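Local structure of adenylate kinase (3CM0) at residues A[6-11]-A[104-109]; A[30-35]-A[81-86]; A[118-123]-A[139-144]. The protein catalyses the reversible transfer of the terminal phosphate group from ATP to AMP, giving two molecules of ADP and helping to balance the cell's adenine nucleotides. All coordinates share one frame; numbering follows the deposited sequence.

Interaction 1: residues A[6-11]-A[104-109]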
loop_
_atom_site.group_PDB
_atom_site.type_symbol
_atom_site.label_atom_id
_atom_site.label_comp_id
_atom_site.label_asym_id
_atom_site.label_seq_id
_atom_site.Cartn_x
_atom_site.Cartn_y
_atom_site.Cartn_z
ATOM N N ALA A 6 -6.267 -9.203 -7.692
ATOM C CA ALA A 6 -5.729 -8.280 -6.704
ATOM C C ALA A 6 -4.613 -7.448 -7.324
ATOM O O ALA A 6 -3.954 -7.894 -8.261
ATOM C CB ALA A 6 -5.146 -9.073 -5.497
ATOM N N VAL A 7 -4.461 -6.232 -6.805
ATOM C CA VAL A 7 -3.332 -5.376 -7.183
ATOM C C VAL A 7 -2.727 -4.799 -5.916
ATOM O O VAL A 7 -3.442 -4.366 -5.016
ATOM C CB VAL A 7 -3.736 -4.213 -8.120
ATOM C CG1 VAL A 7 -2.469 -3.381 -8.463
ATOM C CG2 VAL A 7 -4.306 -4.771 -9.418
ATOM N N ILE A 8 -1.387 -4.796 -5.830
ATOM C CA ILE A 8 -0.704 -4.247 -4.691
ATOM C C ILE A 8 0.105 -3.052 -5.166
ATOM O O ILE A 8 0.751 -3.143 -6.207
ATOM C CB ILE A 8 0.288 -5.299 -4.092
ATOM C CG1 ILE A 8 -0.510 -6.457 -3.460
ATOM C CG2 ILE A 8 1.165 -4.658 -3.056
ATOM C CD1 ILE A 8 0.389 -7.734 -3.088
ATOM N N PHE A 9 0.030 -1.941 -4.442
ATOM C CA PHE A 9 0.830 -0.741 -4.802
ATOM C C PHE A 9 1.946 -0.478 -3.793
ATOM O O PHE A 9 1.697 -0.441 -2.589
ATOM C CB PHE A 9 -0.068 0.526 -4.822
ATOM C CG PHE A 9 -0.898 0.663 -6.046
ATOM C CD1 PHE A 9 -0.506 1.527 -7.069
ATOM C CD2 PHE A 9 -2.078 -0.066 -6.199
ATOM C CE1 PHE A 9 -1.294 1.667 -8.207
ATOM C CE2 PHE A 9 -2.861 0.071 -7.333
ATOM C CZ PHE A 9 -2.476 0.933 -8.338
ATOM N N LEU A 10 3.174 -0.258 -4.292
ATOM C CA LEU A 10 4.334 0.081 -3.460
ATOM C C LEU A 10 4.966 1.392 -4.028
ATOM O O LEU A 10 4.941 1.657 -5.233
ATOM C CB LEU A 10 5.397 -1.020 -3.498
ATOM C CG LEU A 10 4.989 -2.431 -3.022
ATOM C CD1 LEU A 10 6.166 -3.360 -3.232
ATOM C CD2 LEU A 10 4.559 -2.412 -1.547
ATOM N N GLY A 11 5.496 2.215 -3.158
ATOM C CA GLY A 11 6.117 3.441 -3.649
ATOM C C GLY A 11 6.474 4.330 -2.490
ATOM O O GLY A 11 5.873 4.232 -1.428
ATOM N N THR A 104 -7.656 -15.880 -5.790
ATOM C CA THR A 104 -7.492 -14.482 -6.216
ATOM C C THR A 104 -6.143 -14.337 -6.938
ATOM O O THR A 104 -5.090 -14.577 -6.348
ATOM C CB THR A 104 -7.511 -13.552 -4.995
ATOM O OG1 THR A 104 -8.714 -13.751 -4.247
ATOM C CG2 THR A 104 -7.436 -12.083 -5.443
ATOM N N ARG A 105 -6.182 -13.955 -8.208
ATOM C CA ARG A 105 -4.965 -13.814 -8.987
ATOM C C ARG A 105 -4.348 -12.440 -8.748
ATOM O O ARG A 105 -5.045 -11.424 -8.824
ATOM C CB ARG A 105 -5.299 -14.002 -10.469
ATOM C CG ARG A 105 -4.155 -13.702 -11.411
ATOM C CD ARG A 105 -4.511 -14.151 -12.834
ATOM N NE ARG A 105 -3.369 -14.008 -13.727
ATOM C CZ ARG A 105 -2.918 -12.840 -14.169
ATOM N NH1 ARG A 105 -3.523 -11.723 -13.803
ATOM N NH2 ARG A 105 -1.847 -12.782 -14.951
ATOM N N LEU A 106 -3.046 -12.420 -8.449
ATOM C CA LEU A 106 -2.330 -11.155 -8.226
ATOM C C LEU A 106 -1.927 -10.667 -9.619
ATOM O O LEU A 106 -1.064 -11.268 -10.268
ATOM C CB LEU A 106 -1.076 -11.408 -7.363
ATOM C CG LEU A 106 -0.165 -10.215 -7.068
ATOM C CD1 LEU A 106 -0.971 -9.056 -6.396
ATOM C CD2 LEU A 106 0.973 -10.706 -6.155
ATOM N N LEU A 107 -2.588 -9.616 -10.090
ATOM C CA LEU A 107 -2.325 -9.043 -11.419
ATOM C C LEU A 107 -0.946 -8.391 -11.506
ATOM O O LEU A 107 -0.342 -8.302 -12.583
ATOM C CB LEU A 107 -3.364 -7.965 -11.778
ATOM C CG LEU A 107 -4.819 -8.457 -11.937
ATOM C CD1 LEU A 107 -5.765 -7.289 -12.212
ATOM C CD2 LEU A 107 -4.873 -9.444 -13.067
ATOM N N GLY A 108 -0.479 -7.887 -10.380
ATOM C CA GLY A 108 0.818 -7.226 -10.360
ATOM C C GLY A 108 1.029 -6.441 -9.083
ATOM O O GLY A 108 0.090 -6.187 -8.333
ATOM N N VAL A 109 2.293 -6.125 -8.806
ATOM C CA VAL A 109 2.664 -5.315 -7.673
ATOM C C VAL A 109 3.279 -4.095 -8.349
ATOM O O VAL A 109 4.351 -4.161 -8.932
ATOM C CB VAL A 109 3.725 -6.045 -6.795
ATOM C CG1 VAL A 109 4.175 -5.169 -5.668
ATOM C CG2 VAL A 109 3.036 -7.301 -6.216
#
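Ile8 and Val109 stand next to each other on adjacent parallel strands, their side chains running alongside one another. Followed outward, Ile8 starts with CB 4.0 Å from Val109 CG2. At the branch, CG2 turns to Val109 CG1, while CG1 goes the other way, anti to its own carbonyl carbon (chi1 -69°), and reaches Leu106 CD1 at 3.9 Å. The tip, CD1, ends 3.8 Å from that same Leu106 CD1, with Val109 CG2 a little farther off; the isoleucine and leucine side chains meet at about a right angle. Further along, Leu10 CD1 lies 3.6 Å from Val109 CG1. On the same face as Ile8, the small Ala6 methyl lets Thr104 come close, CG2 to Ala6 CB being 3.8 Å. On the other face, Val7 CG2 packs on Leu107 CD1.

The backbones are joined first by Ala6 N to Arg105 O (2.8 Å). Leu107 N then bonds to Ala6 O at 2.9 Å, and Ile8 N to Gly108 O at 3.2 Å. Gly108 has backbone angles at which a CB would collide with the carbonyl oxygen before it, so the lack of a side chain suits the position. Strand 4-10 is the middle one of the five-stranded parallel sheet of the P-loop NTPase fold, with strand 79-83 along its other edge. Because peptide N-H and C=O groups are bonded from strand to strand, these polar groups can lie among buried aliphatic chains: Ala6, Ile8, Leu106 and Val109 packed on one face, Val7 against Leu107 on the other.

Interaction 2: residues A[30-35]-A[81-86]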
loop_
_atom_site.group_PDB
_atom_site.type_symbol
_atom_site.label_atom_id
_atom_site.label_comp_id
_atom_site.label_asym_id
_atom_site.label_seq_id
_atom_site.Cartn_x
_atom_site.Cartn_y
_atom_site.Cartn_z
ATOM N N PHE A 30 -12.463 -1.896 -7.989
ATOM C CA PHE A 30 -11.674 -2.655 -7.007
ATOM C C PHE A 30 -11.977 -2.038 -5.655
ATOM O O PHE A 30 -12.151 -0.819 -5.554
ATOM C CB PHE A 30 -10.149 -2.497 -7.238
ATOM C CG PHE A 30 -9.608 -3.293 -8.381
ATOM C CD1 PHE A 30 -8.858 -4.452 -8.142
ATOM C CD2 PHE A 30 -9.842 -2.907 -9.699
ATOM C CE1 PHE A 30 -8.338 -5.210 -9.193
ATOM C CE2 PHE A 30 -9.331 -3.656 -10.770
ATOM C CZ PHE A 30 -8.577 -4.819 -10.515
ATOM N N LYS A 31 -12.041 -2.869 -4.617
ATOM C CA LYS A 31 -12.217 -2.365 -3.272
ATOM C C LYS A 31 -10.807 -2.117 -2.716
ATOM O O LYS A 31 -9.985 -3.064 -2.618
ATOM C CB LYS A 31 -12.940 -3.389 -2.388
ATOM C CG LYS A 31 -13.138 -2.890 -0.966
ATOM C CD LYS A 31 -14.232 -3.657 -0.216
ATOM C CE LYS A 31 -13.900 -5.118 -0.042
ATOM N NZ LYS A 31 -14.917 -5.814 0.801
ATOM N N LYS A 32 -10.523 -0.858 -2.372
ATOM C CA LYS A 32 -9.230 -0.473 -1.812
ATOM C C LYS A 32 -9.275 -0.719 -0.313
ATOM O O LYS A 32 -10.001 -0.066 0.428
ATOM C CB LYS A 32 -8.953 1.010 -2.108
ATOM C CG LYS A 32 -7.603 1.539 -1.661
ATOM C CD LYS A 32 -7.392 2.934 -2.276
ATOM C CE LYS A 32 -6.058 3.588 -1.931
ATOM N NZ LYS A 32 -5.933 4.013 -0.508
ATOM N N LEU A 33 -8.487 -1.678 0.142
ATOM C CA LEU A 33 -8.485 -2.026 1.540
ATOM C C LEU A 33 -7.517 -1.220 2.401
ATOM O O LEU A 33 -6.434 -0.835 1.968
ATOM C CB LEU A 33 -8.160 -3.512 1.696
ATOM C CG LEU A 33 -8.989 -4.497 0.880
ATOM C CD1 LEU A 33 -8.649 -5.906 1.328
ATOM C CD2 LEU A 33 -10.470 -4.207 1.052
ATOM N N SER A 34 -7.927 -0.973 3.636
ATOM C CA SER A 34 -7.078 -0.280 4.594
ATOM C C SER A 34 -7.264 -1.046 5.890
ATOM O O SER A 34 -8.356 -1.024 6.487
ATOM C CB SER A 34 -7.511 1.179 4.803
ATOM O OG SER A 34 -6.975 1.661 6.035
ATOM N N THR A 35 -6.219 -1.745 6.316
ATOM C CA THR A 35 -6.310 -2.510 7.551
ATOM C C THR A 35 -6.616 -1.550 8.716
ATOM O O THR A 35 -7.490 -1.821 9.545
ATOM C CB THR A 35 -4.987 -3.340 7.804
ATOM O OG1 THR A 35 -3.849 -2.468 7.905
ATOM C CG2 THR A 35 -4.744 -4.307 6.639
ATOM N N ILE A 81 -7.615 -3.999 -3.992
ATOM C CA ILE A 81 -6.363 -3.216 -4.068
ATOM C C ILE A 81 -5.800 -3.032 -2.669
ATOM O O ILE A 81 -6.521 -2.766 -1.690
ATOM C CB ILE A 81 -6.613 -1.837 -4.758
ATOM C CG1 ILE A 81 -6.763 -2.076 -6.272
ATOM C CG2 ILE A 81 -5.505 -0.874 -4.454
ATOM C CD1 ILE A 81 -7.055 -0.776 -7.083
ATOM N N PHE A 82 -4.480 -3.245 -2.570
ATOM C CA PHE A 82 -3.752 -3.068 -1.343
ATOM C C PHE A 82 -2.840 -1.873 -1.549
ATOM O O PHE A 82 -2.135 -1.823 -2.538
ATOM C CB PHE A 82 -2.909 -4.315 -1.053
ATOM C CG PHE A 82 -3.769 -5.530 -0.726
ATOM C CD1 PHE A 82 -4.228 -5.724 0.573
ATOM C CD2 PHE A 82 -4.105 -6.446 -1.719
ATOM C CE1 PHE A 82 -5.014 -6.830 0.886
ATOM C CE2 PHE A 82 -4.904 -7.570 -1.416
ATOM C CZ PHE A 82 -5.347 -7.754 -0.107
ATOM N N ASP A 83 -2.862 -0.939 -0.609
ATOM C CA ASP A 83 -2.040 0.266 -0.688
ATOM C C ASP A 83 -1.626 0.475 0.779
ATOM O O ASP A 83 -2.448 0.821 1.614
ATOM C CB ASP A 83 -2.934 1.402 -1.213
ATOM C CG ASP A 83 -2.277 2.755 -1.147
ATOM O OD1 ASP A 83 -1.046 2.825 -1.333
ATOM O OD2 ASP A 83 -3.011 3.740 -0.922
ATOM N N GLY A 84 -0.373 0.224 1.091
ATOM C CA GLY A 84 0.053 0.341 2.473
ATOM C C GLY A 84 0.164 -1.025 3.154
ATOM O O GLY A 84 0.366 -1.102 4.377
ATOM N N PHE A 85 0.007 -2.093 2.359
ATOM C CA PHE A 85 0.101 -3.481 2.818
ATOM C C PHE A 85 0.471 -4.366 1.612
ATOM O O PHE A 85 -0.029 -4.153 0.514
ATOM C CB PHE A 85 -1.233 -3.954 3.430
ATOM C CG PHE A 85 -1.152 -5.283 4.107
ATOM C CD1 PHE A 85 -1.391 -6.448 3.400
ATOM C CD2 PHE A 85 -0.806 -5.373 5.455
ATOM C CE1 PHE A 85 -1.284 -7.697 4.014
ATOM C CE2 PHE A 85 -0.696 -6.615 6.076
ATOM C CZ PHE A 85 -0.937 -7.775 5.353
ATOM N N PRO A 86 1.365 -5.371 1.793
ATOM C CA PRO A 86 2.048 -5.727 3.042
ATOM C C PRO A 86 3.154 -4.749 3.405
ATOM O O PRO A 86 3.634 -3.999 2.557
ATOM C CB PRO A 86 2.616 -7.133 2.763
ATOM C CG PRO A 86 2.977 -7.075 1.319
ATOM C CD PRO A 86 1.752 -6.278 0.697
HETATM O O HOH W 1 -5.481 1.609 1.439
HETATM O O HOH W 2 -4.002 -1.854 1.904
#
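Leu33 O is gripped by two waters, both of which lead across to Asp83. Water 2 donates to it at an O-O distance of 2.6 Å and accepts from Asp83 N; water 1 also donates to Leu33 O, donates again to Asp83 O, and accepts from Lys32 NZ. Where the strands splay apart, water thus replaces direct backbone bonds. Lys32 NZ also forms a salt bridge with Asp83 OD2 at 3.0 Å, using the anti lone pair of that oxygen. The lysine chain runs straight until its last torsion (chi4 -70°), which bends the ammonium group to the carboxylate. OD1 of Asp83 holds a second cation, Lys17 of the P-loop, which is predicted to bind ATP.

The aspartate opens the Asp-Gly-Phe-Pro-Arg sequence of adenylate kinases, with a cis peptide before Pro86; strand 31-33, at the sheet edge, leads into the NMP region, where Ser34 caps the helix that begins at Thr35. Earlier in the strands, Ile81 N binds Lys31 O, and Leu33 N binds Ile81 O at 2.9 Å. Ile81 lies across Phe30 at about a right angle, CD1 3.5 Å from Phe30 CB, an apolar pair suited to a buried place. Leu33 runs alongside Phe82, its CD1 resting 3.8 Å from Phe82 CE1. Thr35 CG2 meets Phe85 CD2 at 4.2 Å; both residues are predicted to bind AMP.

Interaction 3: residues A[118-123]-A[139-144]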
loop_
_atom_site.group_PDB
_atom_site.type_symbol
_atom_site.label_atom_id
_atom_site.label_comp_id
_atom_site.label_asym_id
_atom_site.label_seq_id
_atom_site.Cartn_x
_atom_site.Cartn_y
_atom_site.Cartn_z
ATOM N N GLU A 118 13.500 14.674 -7.513
ATOM C CA GLU A 118 12.138 15.137 -7.744
ATOM C C GLU A 118 11.258 14.839 -6.517
ATOM O O GLU A 118 10.380 15.651 -6.138
ATOM C CB GLU A 118 11.523 14.448 -8.990
ATOM C CG GLU A 118 12.233 14.866 -10.310
ATOM C CD GLU A 118 12.024 16.340 -10.653
ATOM O OE1 GLU A 118 11.222 17.005 -9.969
ATOM O OE2 GLU A 118 12.649 16.841 -11.619
ATOM N N LEU A 119 11.451 13.672 -5.919
ATOM C CA LEU A 119 10.635 13.380 -4.730
ATOM C C LEU A 119 10.934 14.427 -3.658
ATOM O O LEU A 119 10.019 14.969 -3.030
ATOM C CB LEU A 119 10.964 12.016 -4.181
ATOM C CG LEU A 119 10.516 10.790 -4.967
ATOM C CD1 LEU A 119 11.224 9.579 -4.396
ATOM C CD2 LEU A 119 9.008 10.633 -4.882
ATOM N N VAL A 120 12.213 14.716 -3.440
ATOM C CA VAL A 120 12.582 15.710 -2.440
ATOM C C VAL A 120 12.001 17.085 -2.772
ATOM O O VAL A 120 11.437 17.767 -1.906
ATOM C CB VAL A 120 14.116 15.828 -2.329
ATOM C CG1 VAL A 120 14.475 16.965 -1.376
ATOM C CG2 VAL A 120 14.707 14.519 -1.849
ATOM N N ARG A 121 12.118 17.509 -4.031
ATOM C CA ARG A 121 11.570 18.806 -4.418
ATOM C C ARG A 121 10.071 18.869 -4.135
ATOM O O ARG A 121 9.566 19.856 -3.579
ATOM C CB ARG A 121 11.787 19.074 -5.921
ATOM C CG ARG A 121 13.197 19.380 -6.302
ATOM C CD ARG A 121 13.312 19.423 -7.826
ATOM N NE ARG A 121 12.970 20.735 -8.372
ATOM C CZ ARG A 121 12.201 20.928 -9.438
ATOM N NH1 ARG A 121 11.677 19.894 -10.083
ATOM N NH2 ARG A 121 11.964 22.161 -9.868
ATOM N N ARG A 122 9.362 17.818 -4.516
ATOM C CA ARG A 122 7.916 17.761 -4.320
ATOM C C ARG A 122 7.537 17.870 -2.866
ATOM O O ARG A 122 6.692 18.709 -2.504
ATOM C CB ARG A 122 7.346 16.451 -4.818
ATOM C CG ARG A 122 7.381 16.281 -6.292
ATOM C CD ARG A 122 6.812 14.937 -6.670
ATOM N NE ARG A 122 6.840 14.766 -8.119
ATOM C CZ ARG A 122 6.443 13.667 -8.740
ATOM N NH1 ARG A 122 5.985 12.632 -8.047
ATOM N NH2 ARG A 122 6.514 13.603 -10.059
ATOM N N ILE A 123 8.152 17.018 -2.047
ATOM C CA ILE A 123 7.851 16.992 -0.624
ATOM C C ILE A 123 8.161 18.339 0.035
ATOM O O ILE A 123 7.324 18.883 0.782
ATOM C CB ILE A 123 8.637 15.876 0.058
ATOM C CG1 ILE A 123 8.153 14.517 -0.470
ATOM C CG2 ILE A 123 8.463 15.977 1.581
ATOM C CD1 ILE A 123 9.034 13.351 -0.083
ATOM N N THR A 139 15.958 15.529 6.756
ATOM C CA THR A 139 14.924 14.620 7.248
ATOM C C THR A 139 14.199 13.869 6.130
ATOM O O THR A 139 13.869 12.685 6.283
ATOM C CB THR A 139 13.872 15.349 8.127
ATOM O OG1 THR A 139 13.238 16.386 7.376
ATOM C CG2 THR A 139 14.531 15.952 9.355
ATOM N N VAL A 140 13.950 14.554 5.016
ATOM C CA VAL A 140 13.270 13.913 3.897
ATOM C C VAL A 140 14.164 12.841 3.271
ATOM O O VAL A 140 13.711 11.722 3.038
ATOM C CB VAL A 140 12.830 14.945 2.834
ATOM C CG1 VAL A 140 12.295 14.218 1.579
ATOM C CG2 VAL A 140 11.739 15.859 3.417
ATOM N N ARG A 141 15.432 13.147 3.006
ATOM C CA ARG A 141 16.310 12.141 2.421
ATOM C C ARG A 141 16.494 10.952 3.355
ATOM O O ARG A 141 16.676 9.820 2.907
ATOM C CB ARG A 141 17.689 12.717 2.077
ATOM C CG ARG A 141 17.709 13.632 0.868
ATOM C CD ARG A 141 19.113 14.182 0.638
ATOM N NE ARG A 141 19.118 15.356 -0.228
ATOM C CZ ARG A 141 18.765 15.351 -1.510
ATOM N NH1 ARG A 141 18.375 14.223 -2.097
ATOM N NH2 ARG A 141 18.793 16.480 -2.206
ATOM N N ARG A 142 16.475 11.201 4.655
ATOM C CA ARG A 142 16.620 10.102 5.598
ATOM C C ARG A 142 15.372 9.224 5.592
ATOM O O ARG A 142 15.463 7.990 5.600
ATOM C CB ARG A 142 16.843 10.634 7.016
ATOM C CG ARG A 142 17.172 9.530 8.007
ATOM C CD ARG A 142 17.221 10.075 9.426
ATOM N NE ARG A 142 15.970 10.740 9.794
ATOM C CZ ARG A 142 14.781 10.144 9.819
ATOM N NH1 ARG A 142 14.669 8.861 9.498
ATOM N NH2 ARG A 142 13.699 10.834 10.161
ATOM N N ARG A 143 14.204 9.849 5.589
ATOM C CA ARG A 143 12.978 9.079 5.556
ATOM C C ARG A 143 12.920 8.256 4.266
ATOM O O ARG A 143 12.391 7.139 4.270
ATOM C CB ARG A 143 11.764 10.000 5.676
ATOM C CG ARG A 143 11.618 10.622 7.073
ATOM C CD ARG A 143 10.553 11.724 7.104
ATOM N NE ARG A 143 10.338 12.275 8.444
ATOM C CZ ARG A 143 9.591 13.346 8.702
ATOM N NH1 ARG A 143 8.989 13.986 7.710
ATOM N NH2 ARG A 143 9.439 13.780 9.949
ATOM N N LEU A 144 13.471 8.785 3.166
ATOM C CA LEU A 144 13.457 8.046 1.903
ATOM C C LEU A 144 14.401 6.851 1.959
ATOM O O LEU A 144 14.137 5.807 1.355
ATOM C CB LEU A 144 13.824 8.976 0.721
ATOM C CG LEU A 144 12.733 10.002 0.394
ATOM C CD1 LEU A 144 13.262 10.992 -0.655
ATOM C CD2 LEU A 144 11.473 9.292 -0.114
#
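Helices 116-130 and 137-160 run into and out of the LID region, and just outside it they pack through Val120 and Ile123 on one helix and Val140, Arg141 and Leu144 on the other. The short segments pass 10.2 Å apart at 128°, so only a few side chains span the gap, and no hydrogen bond crosses it.

Val120 CG2 touches three residues of the other helix. It sits over one face of the Arg141 guanidinium, 3.7 Å from NH1, and is 4.0 Å from Leu144 CD1 and 4.2 Å from Val140 CG1. The arginine chain, extended from CG to NE, carries the guanidinium across with one face turned to the valine methyl, while NE keeps a salt bridge to Glu137 in its own helix. Arginine suits this place: the long chain and the guanidinium face shelter a methyl, and the polar edge stays with its charged partner.

One turn on, Ile123 and Val140 lie antiparallel to one another, with CG2 to CG2 at 3.8 Å and Ile123 CD1 to Val140 CG1 also 3.8 Å. The isoleucine gains this double contact by sending CG1 anti to its carbonyl carbon (chi1 -65°) and CG2 to the other branch of the valine. Leu119 CD1 adds a looser contact with Leu144 CD2. The pair belongs to the helices that flank the LID, here only residues 125-135 as in short-form adenylate kinases, which closes over the site of phosphoryl transfer when ATP binds.

How the interactions relate
Interactions 1 and 2 belong to one sheet: strands 4-10 and 79-83 are neighbours in it, and the contact centres are 9 Å apart. Val7 O to Phe82 N, at 2.9 Å, is a probable hydrogen bond between them, and Ile8 CG2 packs against Phe85 O at 3.8 Å. Interaction 3 stands well apart, with its centre about 25 Å from that of interaction 1 and about 24 Å from that of interaction 2, though strand 104-113 is followed in the chain by helix 116-130. Each has residues at or near predicted nucleotide sites: Leu10 and Asp83 lie near Lys17, and interaction 2 and, through Arg143, interaction 3 carry predicted AMP-binding residues.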